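Side-chain contact in endo-1,4-beta-xylanase (Bacteroides thetaiotaomicron VPI-5482, PDB 3KST), which probably hydrolyses glycosidic bonds in xylan as a calcium-binding glycoside hydrolase of family 43: residues Y97-E101 and H102-A106. Numbering follows the deposited sequence.
Sequences YSAEE and HICVA
The Y97 ring lies across C104 at the closed end of a beta hairpin, in which strands 92-99 and 102-108 are joined by a type I' turn running from A99 to H102. With strand 80-87 the hairpin makes a three-stranded sheet, consistent with one blade of the five-bladed beta-propeller of family 43 glycoside hydrolases. Y97 and C104 are a hydrogen-bonded antiparallel pair, C104 N reaching Y97 O at 2.8 Å, and the tyrosine leans over its cross-strand neighbour. With chi1 at 61°, CG sits between the backbone N and carbonyl carbon, which swings the ring toward strand 102-108. C104 CB then rests over one ring face in a CH-pi contact, 3.5 Å from the centroid and displaced toward the rim at CZ. C104 SG stands oblique to the same ring, 4.6 Å from its centroid, and also lies 4.3 Å from A99 CB. Farther along, A106 CB packs against Y97 CE1 at 3.9 Å, while Y97 OH is hydrogen-bonded to S73 OG. Replacing the tyrosine by an alanine is likely to strip C104 CB of its ring contact, take one neighbour from the A106 methyl and leave S73 OG without this hydroxyl. On the opposite sheet face, S98 OG bonds to D130 N, the backbone of a residue predicted to tune the catalytic acid, so the hairpin borders the probable active site. The H102 ring turns its ND1 edge back to the turn: ND1 donates to E100 O at 2.8 Å from above the carbonyl plane, E100 O lying 19° out of the ring plane, with an N-H...O angle of 141°.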
loop_
_atom_site.group_PDB
_atom_site.type_symbol
_atom_site.label_atom_id
_atom_site.label_comp_id
_atom_site.label_asym_id
_atom_site.label_seq_id
_atom_site.Cartn_x
_atom_site.Cartn_y
_atom_site.Cartn_z
ATOM N N TYR A 97 2.711 7.183 -5.826
ATOM C CA TYR A 97 1.370 6.805 -6.299
ATOM C C TYR A 97 1.348 6.427 -7.767
ATOM O O TYR A 97 2.361 6.545 -8.444
ATOM C CB TYR A 97 0.427 7.982 -6.057
ATOM C CG TYR A 97 0.784 9.262 -6.790
ATOM C CD1 TYR A 97 1.795 10.125 -6.314
ATOM C CD2 TYR A 97 0.113 9.627 -7.954
ATOM C CE1 TYR A 97 2.133 11.336 -6.995
ATOM C CE2 TYR A 97 0.423 10.857 -8.649
ATOM C CZ TYR A 97 1.438 11.699 -8.150
ATOM O OH TYR A 97 1.748 12.874 -8.810
ATOM N N SER A 98 0.184 5.960 -8.228
ATOM C CA SER A 98 -0.056 5.647 -9.610
ATOM C C SER A 98 -1.031 6.657 -10.164
ATOM O O SER A 98 -1.882 7.140 -9.462
ATOM C CB SER A 98 -0.628 4.250 -9.740
ATOM O OG SER A 98 0.241 3.311 -9.139
ATOM N N ALA A 99 -0.871 7.005 -11.428
ATOM C CA ALA A 99 -1.773 7.915 -12.131
ATOM C C ALA A 99 -1.697 7.535 -13.608
ATOM O O ALA A 99 -0.605 7.433 -14.143
ATOM C CB ALA A 99 -1.388 9.408 -11.882
ATOM N N GLU A 100 -2.843 7.276 -14.249
ATOM C CA GLU A 100 -2.910 6.771 -15.640
ATOM C C GLU A 100 -1.984 5.559 -15.917
ATOM O O GLU A 100 -1.358 5.470 -16.982
ATOM C CB GLU A 100 -2.648 7.878 -16.674
ATOM C CG GLU A 100 -3.460 9.139 -16.521
ATOM C CD GLU A 100 -3.547 10.004 -17.775
ATOM O OE1 GLU A 100 -2.981 9.638 -18.837
ATOM O OE2 GLU A 100 -4.213 11.058 -17.700
ATOM N N GLU A 101 -1.906 4.642 -14.943
ATOM C CA GLU A 101 -1.074 3.451 -15.010
ATOM C C GLU A 101 0.439 3.743 -15.122
ATOM O O GLU A 101 1.162 2.949 -15.718
ATOM C CB GLU A 101 -1.573 2.471 -16.110
ATOM C CG GLU A 101 -2.960 1.894 -15.778
ATOM C CD GLU A 101 -3.602 1.119 -16.900
ATOM O OE1 GLU A 101 -3.704 1.653 -18.032
ATOM O OE2 GLU A 101 -4.053 -0.013 -16.629
ATOM N N HIS A 102 0.892 4.857 -14.540
ATOM C CA HIS A 102 2.327 5.196 -14.445
ATOM C C HIS A 102 2.599 5.523 -12.990
ATOM O O HIS A 102 1.681 5.951 -12.263
ATOM C CB HIS A 102 2.718 6.359 -15.370
ATOM C CG HIS A 102 2.603 6.009 -16.811
ATOM N ND1 HIS A 102 1.399 5.959 -17.469
ATOM C CD2 HIS A 102 3.547 5.637 -17.711
ATOM C CE1 HIS A 102 1.601 5.595 -18.727
ATOM N NE2 HIS A 102 2.896 5.390 -18.896
ATOM N N ILE A 103 3.840 5.336 -12.558
ATOM C CA ILE A 103 4.227 5.618 -11.165
ATOM C C ILE A 103 4.819 7.015 -11.045
ATOM O O ILE A 103 5.611 7.426 -11.895
ATOM C CB ILE A 103 5.151 4.557 -10.575
ATOM C CG1 ILE A 103 6.423 4.331 -11.408
ATOM C CG2 ILE A 103 4.372 3.236 -10.514
ATOM C CD1 ILE A 103 7.436 3.430 -10.744
ATOM N N CYS A 104 4.455 7.684 -9.959
ATOM C CA CYS A 104 4.748 9.086 -9.711
ATOM C C CYS A 104 5.078 9.391 -8.274
ATOM O O CYS A 104 4.697 8.649 -7.353
ATOM C CB CYS A 104 3.494 9.910 -10.044
ATOM S SG CYS A 104 2.865 9.795 -11.715
ATOM N N VAL A 105 5.719 10.550 -8.078
ATOM C CA VAL A 105 6.053 11.018 -6.746
ATOM C C VAL A 105 5.824 12.525 -6.642
ATOM O O VAL A 105 6.186 13.281 -7.567
ATOM C CB VAL A 105 7.518 10.624 -6.323
ATOM C CG1 VAL A 105 8.559 11.166 -7.293
ATOM C CG2 VAL A 105 7.829 11.056 -4.876
ATOM N N ALA A 106 5.196 12.915 -5.532
ATOM C CA ALA A 106 4.918 14.303 -5.161
ATOM C C ALA A 106 5.427 14.517 -3.754
ATOM O O ALA A 106 5.741 13.555 -3.035
ATOM C CB ALA A 106 3.393 14.592 -5.230
#